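Local coordinates for lipoteichoic acid primase (Listeria monocytogenes, PDB 4UOP), which belongs to the sulfatase family of metal-dependent enzymes and carries a bound magnesium ion in its extracellular catalytic domain, at residues T150-N156 against F172-R178; P378-Y382 against S421-L425; L89-M94 against F319-Y323. All blocks are in the same frame, centred on the assembly; numbering follows the deposited sequence.

Interactions 1 and 3 belong to the same large mixed sheet of the sulfatase-type domain, their centres about 25 Å apart. Along the chain, interaction 3 joins L89-M94 to F319-Y323, and both segments of interaction 1 fall between these. Interaction 3 is therefore the long-range pairing, bringing together segments more than 220 residues apart, whereas interaction 1 is a local crossover. Interaction 2 comes later, after both are complete, and lies where the separate five-stranded antiparallel sheet meets helix 412-433; its centre is about 32 Å from that of interaction 1 and about 30 Å from that of interaction 3. Together they sample the main sheet and the smaller C-terminal part of the protein.

Interaction 1: T150-N156 against F172-R178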
loop_
_atom_site.group_PDB
_atom_site.type_symbol
_atom_site.label_atom_id
_atom_site.label_comp_id
_atom_site.label_asym_id
_atom_site.label_seq_id
_atom_site.Cartn_x
_atom_site.Cartn_y
_atom_site.Cartn_z
ATOM N N THR B 150 19.213 -19.731 15.766
ATOM C CA THR B 150 18.833 -18.836 14.685
ATOM C C THR B 150 18.960 -17.384 15.142
ATOM O O THR B 150 18.609 -17.042 16.283
ATOM C CB THR B 150 17.405 -19.142 14.185
ATOM O OG1 THR B 150 16.454 -18.898 15.221
ATOM C CG2 THR B 150 17.287 -20.610 13.743
ATOM N N ALA B 151 19.500 -16.537 14.273
ATOM C CA ALA B 151 19.677 -15.124 14.609
ATOM C C ALA B 151 19.562 -14.282 13.357
ATOM O O ALA B 151 19.898 -14.734 12.260
ATOM C CB ALA B 151 21.022 -14.879 15.285
ATOM N N THR B 152 19.111 -13.045 13.537
ATOM C CA THR B 152 19.153 -12.077 12.450
ATOM C C THR B 152 19.905 -10.828 12.904
ATOM O O THR B 152 19.860 -10.477 14.088
ATOM C CB THR B 152 17.728 -11.768 11.949
ATOM O OG1 THR B 152 17.767 -10.915 10.792
ATOM C CG2 THR B 152 16.883 -11.165 13.051
ATOM N N PHE B 153 20.594 -10.191 11.953
ATOM C CA PHE B 153 21.512 -9.079 12.198
ATOM C C PHE B 153 21.167 -7.923 11.272
ATOM O O PHE B 153 21.073 -8.097 10.064
ATOM C CB PHE B 153 22.957 -9.490 11.878
ATOM C CG PHE B 153 23.497 -10.626 12.719
ATOM C CD1 PHE B 153 23.176 -11.955 12.420
ATOM C CD2 PHE B 153 24.341 -10.381 13.779
ATOM C CE1 PHE B 153 23.700 -12.997 13.162
ATOM C CE2 PHE B 153 24.849 -11.428 14.543
ATOM C CZ PHE B 153 24.528 -12.735 14.232
ATOM N N HIS B 154 21.015 -6.730 11.842
ATOM C CA HIS B 154 20.784 -5.521 11.056
ATOM C C HIS B 154 21.189 -4.338 11.917
ATOM O O HIS B 154 20.892 -4.343 13.107
ATOM C CB HIS B 154 19.316 -5.425 10.665
ATOM C CG HIS B 154 18.984 -4.227 9.829
ATOM N ND1 HIS B 154 19.511 -4.020 8.570
ATOM C CD2 HIS B 154 18.167 -3.177 10.071
ATOM C CE1 HIS B 154 19.022 -2.901 8.069
ATOM N NE2 HIS B 154 18.209 -2.366 8.964
ATOM N N THR B 155 21.872 -3.348 11.337
ATOM C CA THR B 155 22.510 -2.303 12.151
ATOM C C THR B 155 21.585 -1.155 12.560
ATOM O O THR B 155 21.988 -0.324 13.379
ATOM C CB THR B 155 23.777 -1.712 11.492
ATOM O OG1 THR B 155 23.419 -0.981 10.315
ATOM C CG2 THR B 155 24.785 -2.811 11.140
ATOM N N ASN B 156 20.366 -1.114 12.035
ATOM C CA ASN B 156 19.384 -0.128 12.483
ATOM C C ASN B 156 18.547 -0.618 13.678
ATOM O O ASN B 156 18.625 -1.786 14.075
ATOM C CB ASN B 156 18.455 0.253 11.332
ATOM C CG ASN B 156 18.050 1.714 11.358
ATOM O OD1 ASN B 156 18.204 2.413 12.370
ATOM N ND2 ASN B 156 17.514 2.187 10.237
ATOM N N PHE B 172 12.858 -16.508 15.522
ATOM C CA PHE B 172 14.293 -16.306 15.654
ATOM C C PHE B 172 14.642 -16.393 17.142
ATOM O O PHE B 172 13.943 -15.808 17.973
ATOM C CB PHE B 172 14.761 -14.947 15.079
ATOM C CG PHE B 172 15.043 -14.963 13.593
ATOM C CD1 PHE B 172 16.166 -15.606 13.094
ATOM C CD2 PHE B 172 14.213 -14.311 12.702
ATOM C CE1 PHE B 172 16.428 -15.636 11.745
ATOM C CE2 PHE B 172 14.474 -14.322 11.340
ATOM C CZ PHE B 172 15.587 -14.984 10.862
ATOM N N ASP B 173 15.720 -17.090 17.478
ATOM C CA ASP B 173 16.194 -17.137 18.877
ATOM C C ASP B 173 16.648 -15.758 19.358
ATOM O O ASP B 173 16.408 -15.377 20.516
ATOM C CB ASP B 173 17.367 -18.104 19.027
ATOM C CG ASP B 173 16.950 -19.553 18.910
ATOM O OD1 ASP B 173 15.933 -19.930 19.517
ATOM O OD2 ASP B 173 17.643 -20.312 18.214
ATOM N N LYS B 174 17.321 -15.028 18.474
ATOM C CA LYS B 174 17.855 -13.702 18.790
ATOM C C LYS B 174 17.817 -12.786 17.586
ATOM O O LYS B 174 17.875 -13.249 16.448
ATOM C CB LYS B 174 19.333 -13.787 19.195
ATOM C CG LYS B 174 19.602 -14.473 20.500
ATOM C CD LYS B 174 21.073 -14.383 20.836
ATOM C CE LYS B 174 21.377 -15.151 22.107
ATOM N NZ LYS B 174 22.843 -15.235 22.317
ATOM N N PHE B 175 17.757 -11.482 17.840
ATOM C CA PHE B 175 18.065 -10.507 16.807
ATOM C C PHE B 175 19.061 -9.516 17.365
ATOM O O PHE B 175 19.006 -9.147 18.543
ATOM C CB PHE B 175 16.813 -9.812 16.257
ATOM C CG PHE B 175 16.039 -9.038 17.271
ATOM C CD1 PHE B 175 16.366 -7.723 17.544
ATOM C CD2 PHE B 175 14.974 -9.619 17.937
ATOM C CE1 PHE B 175 15.658 -7.001 18.494
ATOM C CE2 PHE B 175 14.256 -8.902 18.893
ATOM C CZ PHE B 175 14.602 -7.588 19.155
ATOM N N TYR B 176 19.995 -9.122 16.518
ATOM C CA TYR B 176 21.033 -8.160 16.869
ATOM C C TYR B 176 20.738 -6.891 16.099
ATOM O O TYR B 176 20.721 -6.906 14.867
ATOM C CB TYR B 176 22.389 -8.700 16.462
ATOM C CG TYR B 176 22.839 -9.955 17.182
ATOM C CD1 TYR B 176 22.367 -11.208 16.802
ATOM C CD2 TYR B 176 23.755 -9.887 18.239
ATOM C CE1 TYR B 176 22.791 -12.352 17.449
ATOM C CE2 TYR B 176 24.195 -11.030 18.881
ATOM C CZ TYR B 176 23.691 -12.260 18.494
ATOM O OH TYR B 176 24.124 -13.392 19.127
ATOM N N ASP B 177 20.499 -5.794 16.813
ATOM C CA ASP B 177 20.095 -4.546 16.185
ATOM C C ASP B 177 21.085 -3.428 16.537
ATOM O O ASP B 177 22.191 -3.688 17.014
ATOM C CB ASP B 177 18.638 -4.206 16.549
ATOM C CG ASP B 177 18.493 -3.553 17.909
ATOM O OD1 ASP B 177 19.360 -3.751 18.780
ATOM O OD2 ASP B 177 17.495 -2.817 18.097
ATOM N N ARG B 178 20.685 -2.190 16.298
ATOM C CA ARG B 178 21.596 -1.058 16.521
ATOM C C ARG B 178 22.302 -1.092 17.883
ATOM O O ARG B 178 23.487 -0.810 17.953
ATOM C CB ARG B 178 20.873 0.267 16.357
ATOM C CG ARG B 178 21.850 1.430 16.238
ATOM C CD ARG B 178 21.123 2.749 16.150
ATOM N NE ARG B 178 21.981 3.754 15.519
ATOM C CZ ARG B 178 21.788 4.274 14.310
ATOM N NH1 ARG B 178 20.746 3.911 13.559
ATOM N NH2 ARG B 178 22.645 5.180 13.853
#
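T150 O draws in two successive amides: K174 N, 3.2 Å away and in the carbonyl plane, makes the main bond, and D173 N adds a weak one. The D173 amide is better directed at the hydroxyl, with D173 N to T150 OG1 at 3.0 Å, and D173 answers with its carboxylate, whose OD2 takes T150 N from the anti side. Threonine suits this place because chi1 of 64° sets OG1 between its own N and carbonyl carbon, facing the D173 amide. A parallel ladder follows, pairing A151 with K174, T152 with F175 and F153 with Y176. T152 N bonds to K174 O, Y176 N reaches T152 O at 2.8 Å, and H154 N closes on Y176 O.

On one face of the sheet the F153 and Y176 rings are nearly parallel, their planes only 4° apart, but displaced so as to meet rim over rim. F153 CE2 comes to 3.4 Å from Y176 CD1. Similar first torsions, with CG beside the backbone N in both, turn these registered neighbours the same way, and A151 offers a small methyl at the tyrosine's edge. Helix 193-209 packs here through I203, which touches both side chains. On the other face T152 CB sits over the centre of the F172 ring, 4.0 Å from its centroid, while T152 CG2 touches F175 CB; T152 OG1 bonds to Q217 O.

Beyond the strands R178 N donates to N156 O from above the carbonyl plane, and D177 occupies the N-cap position of helix 178-181. H154, about 8 Å from the magnesium ion by its side chain, bonds through ND1 to I219 O. Strand 149-153, helix 163-169 and strand 174-176 thus form a beta-alpha-beta crossover at one side of the sulfatase-type sheet.

Interaction 2: P378-Y382 against S421-L425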
loop_
_atom_site.group_PDB
_atom_site.type_symbol
_atom_site.label_atom_id
_atom_site.label_comp_id
_atom_site.label_asym_id
_atom_site.label_seq_id
_atom_site.Cartn_x
_atom_site.Cartn_y
_atom_site.Cartn_z
ATOM N N PRO B 378 -1.521 -5.361 -10.703
ATOM C CA PRO B 378 -2.806 -5.906 -10.260
ATOM C C PRO B 378 -2.761 -7.390 -9.928
ATOM O O PRO B 378 -1.947 -8.132 -10.484
ATOM C CB PRO B 378 -3.744 -5.649 -11.449
ATOM C CG PRO B 378 -2.871 -5.368 -12.609
ATOM C CD PRO B 378 -1.591 -4.811 -12.071
ATOM N N GLU B 379 -3.651 -7.807 -9.035
ATOM C CA GLU B 379 -3.730 -9.192 -8.578
ATOM C C GLU B 379 -3.952 -10.095 -9.784
ATOM O O GLU B 379 -4.791 -9.801 -10.635
ATOM C CB GLU B 379 -4.893 -9.380 -7.591
ATOM C CG GLU B 379 -4.899 -8.418 -6.402
ATOM C CD GLU B 379 -4.339 -9.010 -5.127
ATOM O OE1 GLU B 379 -4.703 -10.157 -4.791
ATOM O OE2 GLU B 379 -3.553 -8.317 -4.439
ATOM N N GLY B 380 -3.215 -11.202 -9.840
ATOM C CA GLY B 380 -3.264 -12.112 -10.976
ATOM C C GLY B 380 -2.105 -11.904 -11.941
ATOM O O GLY B 380 -1.933 -12.684 -12.874
ATOM N N SER B 381 -1.342 -10.826 -11.746
ATOM C CA SER B 381 -0.114 -10.632 -12.483
ATOM C C SER B 381 0.909 -11.674 -12.061
ATOM O O SER B 381 0.981 -12.019 -10.881
ATOM C CB SER B 381 0.478 -9.255 -12.181
ATOM O OG SER B 381 -0.365 -8.213 -12.585
ATOM N N TYR B 382 1.725 -12.143 -13.007
ATOM C CA TYR B 382 2.788 -13.103 -12.689
ATOM C C TYR B 382 3.912 -13.127 -13.723
ATOM O O TYR B 382 3.718 -12.736 -14.889
ATOM C CB TYR B 382 2.211 -14.514 -12.513
ATOM C CG TYR B 382 1.573 -15.058 -13.754
ATOM C CD1 TYR B 382 2.327 -15.698 -14.713
ATOM C CD2 TYR B 382 0.201 -14.921 -13.979
ATOM C CE1 TYR B 382 1.753 -16.193 -15.867
ATOM C CE2 TYR B 382 -0.384 -15.411 -15.137
ATOM C CZ TYR B 382 0.397 -16.054 -16.070
ATOM O OH TYR B 382 -0.151 -16.548 -17.227
ATOM N N SER B 421 -2.820 -17.704 -9.633
ATOM C CA SER B 421 -2.191 -16.579 -8.924
ATOM C C SER B 421 -3.174 -15.870 -7.998
ATOM O O SER B 421 -2.875 -15.616 -6.832
ATOM C CB SER B 421 -1.583 -15.594 -9.913
ATOM O OG SER B 421 -0.478 -16.172 -10.575
ATOM N N ARG B 422 -4.356 -15.541 -8.503
ATOM C CA ARG B 422 -5.328 -14.847 -7.679
ATOM C C ARG B 422 -5.769 -15.715 -6.501
ATOM O O ARG B 422 -5.914 -15.221 -5.395
ATOM C CB ARG B 422 -6.535 -14.385 -8.510
ATOM C CG ARG B 422 -6.179 -13.297 -9.522
ATOM C CD ARG B 422 -7.346 -12.371 -9.813
ATOM N NE ARG B 422 -8.519 -13.088 -10.293
ATOM C CZ ARG B 422 -9.627 -12.502 -10.753
ATOM N NH1 ARG B 422 -9.724 -11.175 -10.808
ATOM N NH2 ARG B 422 -10.640 -13.251 -11.173
ATOM N N LYS B 423 -5.977 -17.003 -6.746
ATOM C CA LYS B 423 -6.440 -17.906 -5.694
ATOM C C LYS B 423 -5.356 -18.101 -4.621
ATOM O O LYS B 423 -5.645 -18.112 -3.424
ATOM C CB LYS B 423 -6.847 -19.253 -6.296
ATOM C CG LYS B 423 -7.644 -20.123 -5.345
ATOM C CD LYS B 423 -8.325 -21.257 -6.094
ATOM C CE LYS B 423 -8.961 -22.256 -5.140
ATOM N NZ LYS B 423 -9.542 -23.424 -5.874
ATOM N N LEU B 424 -4.107 -18.218 -5.059
ATOM C CA LEU B 424 -2.967 -18.306 -4.135
ATOM C C LEU B 424 -2.854 -17.103 -3.211
ATOM O O LEU B 424 -2.611 -17.261 -2.011
ATOM C CB LEU B 424 -1.647 -18.428 -4.890
ATOM C CG LEU B 424 -1.246 -19.785 -5.433
ATOM C CD1 LEU B 424 0.109 -19.644 -6.101
ATOM C CD2 LEU B 424 -1.201 -20.841 -4.340
ATOM N N LEU B 425 -3.025 -15.905 -3.765
ATOM C CA LEU B 425 -2.994 -14.688 -2.957
ATOM C C LEU B 425 -4.132 -14.667 -1.927
ATOM O O LEU B 425 -3.917 -14.318 -0.764
ATOM C CB LEU B 425 -3.058 -13.442 -3.841
ATOM C CG LEU B 425 -1.896 -13.188 -4.798
ATOM C CD1 LEU B 425 -2.143 -11.889 -5.548
ATOM C CD2 LEU B 425 -0.549 -13.142 -4.089
HETATM O O HOH W 1 -6.325 -12.352 -5.644
#
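E379, S421 and L425 carry most of this contact, in which a turn lies against a helix without any direct hydrogen bond between them. E379 brings its carboxylate to the leucine: OE1 stands 3.2 Å from L425 CD1, the two side chains crossing at an angle. A bend in the glutamate chain, chi2 -99°, places the group there. The carboxylate is not left to apolar company, since OE2 forms a salt bridge with R374 and a water donates to both E379 OE1 and R422 O, each at 2.9 Å. Glutamate suits a partly exposed place that calls for aliphatic reach as well as charge, and L425 lays its CD1 methyl against the carboxylate and packs also on F120 and R374.

S421 meets the turn with its CB, 4.0 Å from G380 CA. Its OG lies 3.7 Å from Y382 CD2, oblique to the ring, but its hydrogen bond goes back along the helix to R417 O. A serine is small enough to let the tyrosine come this close; Y382 OH finds its own partners in Y387 OH and V414 O.

G380 lets the helix approach: R422 CG is 3.5 Å from G380 CA, and R422 CD then lies alongside E379 O. With phi at 100°, a CB here would press on the preceding carbonyl, so glycine fits. The bend is tied by P378 O, which accepts both S381 N and S381 OG, the hydroxyl at 2.6 Å on a lone pair. P378 also packs on F189 of the second subunit.

P378-S381 is thus a type II beta turn leading into strand 381-383, and it docks that five-stranded antiparallel sheet on helix 412-433, consistent with the smaller C-terminal subdomain of sulfatase-type enzymes.

Interaction 3: L89-M94 against F319-Y323; sequences LQNETM and FFLHY
M94 and L321 form an antiparallel hydrogen-bonded pair where strand 94-100 joins strand 319-322 in the mixed sheet of the sulfatase-type fold. L321 N donates to M94 O at 2.7 Å, nearly along the C=O axis, and M94 N returns a bond to L321 O in the carbonyl plane. The same M94 O also receives a CA-H...O contact from F320.

Within the loop, L89 O is gripped twice, by T93 OG1 at 2.7 Å and by E92 N, one from each side of the carbonyl plane, the hydroxyl well out of it. Threonine suits this turn because its hydroxyl ties the loop back to L89, with chi1 of 60° holding OG1 between N and the carbonyl carbon, while T93 CG2 turns to H322 CB.

Contacts round the F320 ring come next. Q90 CG, 3.7 Å from F320 CE2, meets its edge in plane, and L89 CB approaches obliquely. The polar neighbour at that edge is T93 OG1, 3.5 Å from F320 CD2, the hydroxyl already bonded to L89 O. Q90 thus gives its aliphatic part to the ring and its OE1 to R70 and N74. The extended M94 chain carries its methyl to the edge of the Y323 ring, with CE 3.9 Å from Y323 OH; M326 and I332 also touch this unbranched side chain.

A water completes the polar contacts. H322, stacked on W274 and bonded to W274 O by NE2, holds that water 2.8 Å from its ND1, and the water donates to E92 O while accepting Y323 N at 3.3 Å.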
loop_
_atom_site.group_PDB
_atom_site.type_symbol
_atom_site.label_atom_id
_atom_site.label_comp_id
_atom_site.label_asym_id
_atom_site.label_seq_id
_atom_site.Cartn_x
_atom_site.Cartn_y
_atom_site.Cartn_z
ATOM N N LEU B 89 31.450 -14.831 -7.974
ATOM C CA LEU B 89 30.652 -15.968 -7.469
ATOM C C LEU B 89 29.968 -16.785 -8.558
ATOM O O LEU B 89 29.625 -17.945 -8.322
ATOM C CB LEU B 89 29.567 -15.487 -6.507
ATOM C CG LEU B 89 30.010 -15.025 -5.128
ATOM C CD1 LEU B 89 28.817 -14.403 -4.419
ATOM C CD2 LEU B 89 30.596 -16.167 -4.321
ATOM N N GLN B 90 29.740 -16.193 -9.726
ATOM C CA GLN B 90 29.073 -16.903 -10.828
ATOM C C GLN B 90 29.752 -18.217 -11.207
ATOM O O GLN B 90 29.069 -19.170 -11.572
ATOM C CB GLN B 90 28.933 -16.008 -12.058
ATOM C CG GLN B 90 27.889 -14.919 -11.868
ATOM C CD GLN B 90 27.622 -14.064 -13.096
ATOM O OE1 GLN B 90 27.035 -12.997 -12.983
ATOM N NE2 GLN B 90 28.009 -14.543 -14.268
ATOM N N ASN B 91 31.077 -18.275 -11.098
ATOM C CA ASN B 91 31.834 -19.494 -11.404
ATOM C C ASN B 91 31.734 -20.584 -10.357
ATOM O O ASN B 91 32.072 -21.730 -10.639
ATOM C CB ASN B 91 33.323 -19.174 -11.600
ATOM C CG ASN B 91 33.599 -18.474 -12.910
ATOM O OD1 ASN B 91 32.871 -18.647 -13.887
ATOM N ND2 ASN B 91 34.656 -17.662 -12.937
ATOM N N GLU B 92 31.320 -20.241 -9.142
ATOM C CA GLU B 92 31.335 -21.212 -8.045
ATOM C C GLU B 92 30.003 -21.358 -7.308
ATOM O O GLU B 92 29.963 -21.956 -6.239
ATOM C CB GLU B 92 32.452 -20.865 -7.055
ATOM C CG GLU B 92 32.329 -19.507 -6.394
ATOM C CD GLU B 92 33.434 -19.244 -5.376
ATOM O OE1 GLU B 92 33.462 -19.893 -4.310
ATOM O OE2 GLU B 92 34.275 -18.363 -5.630
ATOM N N THR B 93 28.920 -20.840 -7.878
ATOM C CA THR B 93 27.600 -20.965 -7.252
ATOM C C THR B 93 26.546 -21.373 -8.263
ATOM O O THR B 93 26.782 -21.376 -9.475
ATOM C CB THR B 93 27.141 -19.611 -6.660
ATOM O OG1 THR B 93 27.064 -18.643 -7.706
ATOM C CG2 THR B 93 28.087 -19.143 -5.607
ATOM N N MET B 94 25.376 -21.723 -7.758
ATOM C CA MET B 94 24.180 -21.729 -8.571
ATOM C C MET B 94 23.582 -20.317 -8.441
ATOM O O MET B 94 23.395 -19.811 -7.325
ATOM C CB MET B 94 23.201 -22.784 -8.093
ATOM C CG MET B 94 23.667 -24.214 -8.364
ATOM S SD MET B 94 22.515 -25.382 -7.635
ATOM C CE MET B 94 23.272 -26.948 -8.085
ATOM N N PHE B 319 20.527 -13.405 -7.231
ATOM C CA PHE B 319 20.348 -14.587 -6.405
ATOM C C PHE B 319 21.515 -15.532 -6.624
ATOM O O PHE B 319 21.781 -15.939 -7.759
ATOM C CB PHE B 319 19.039 -15.296 -6.737
ATOM C CG PHE B 319 18.811 -16.549 -5.939
ATOM C CD1 PHE B 319 18.314 -16.487 -4.651
ATOM C CD2 PHE B 319 19.144 -17.790 -6.461
ATOM C CE1 PHE B 319 18.121 -17.642 -3.907
ATOM C CE2 PHE B 319 18.965 -18.940 -5.720
ATOM C CZ PHE B 319 18.459 -18.872 -4.441
ATOM N N PHE B 320 22.215 -15.852 -5.546
ATOM C CA PHE B 320 23.384 -16.725 -5.581
ATOM C C PHE B 320 23.275 -17.724 -4.455
ATOM O O PHE B 320 22.928 -17.368 -3.319
ATOM C CB PHE B 320 24.683 -15.915 -5.422
ATOM C CG PHE B 320 24.966 -14.992 -6.564
ATOM C CD1 PHE B 320 24.332 -13.767 -6.654
ATOM C CD2 PHE B 320 25.865 -15.348 -7.565
ATOM C CE1 PHE B 320 24.578 -12.920 -7.728
ATOM C CE2 PHE B 320 26.130 -14.500 -8.622
ATOM C CZ PHE B 320 25.467 -13.295 -8.719
ATOM N N LEU B 321 23.583 -18.980 -4.756
ATOM C CA LEU B 321 23.539 -20.031 -3.775
ATOM C C LEU B 321 24.809 -20.857 -3.820
ATOM O O LEU B 321 25.227 -21.329 -4.885
ATOM C CB LEU B 321 22.319 -20.927 -3.998
ATOM C CG LEU B 321 22.217 -22.014 -2.910
ATOM C CD1 LEU B 321 20.863 -22.024 -2.213
ATOM C CD2 LEU B 321 22.526 -23.361 -3.526
ATOM N N HIS B 322 25.409 -21.020 -2.649
ATOM C CA HIS B 322 26.600 -21.840 -2.463
ATOM C C HIS B 322 26.274 -22.953 -1.482
ATOM O O HIS B 322 25.544 -22.737 -0.511
ATOM C CB HIS B 322 27.741 -20.978 -1.918
ATOM C CG HIS B 322 28.743 -21.728 -1.084
ATOM N ND1 HIS B 322 29.820 -22.391 -1.636
ATOM C CD2 HIS B 322 28.834 -21.915 0.253
ATOM C CE1 HIS B 322 30.518 -22.971 -0.676
ATOM N NE2 HIS B 322 29.941 -22.697 0.482
ATOM N N TYR B 323 26.802 -24.146 -1.738
ATOM C CA TYR B 323 26.857 -25.164 -0.691
ATOM C C TYR B 323 28.108 -25.998 -0.861
ATOM O O TYR B 323 28.600 -26.148 -1.988
ATOM C CB TYR B 323 25.581 -26.020 -0.639
ATOM C CG TYR B 323 25.306 -26.885 -1.844
ATOM C CD1 TYR B 323 25.844 -28.168 -1.953
ATOM C CD2 TYR B 323 24.465 -26.444 -2.857
ATOM C CE1 TYR B 323 25.568 -28.973 -3.059
ATOM C CE2 TYR B 323 24.188 -27.234 -3.962
ATOM C CZ TYR B 323 24.731 -28.497 -4.056
ATOM O OH TYR B 323 24.446 -29.260 -5.170
HETATM O O HOH W 2 28.966 -23.535 -4.086
#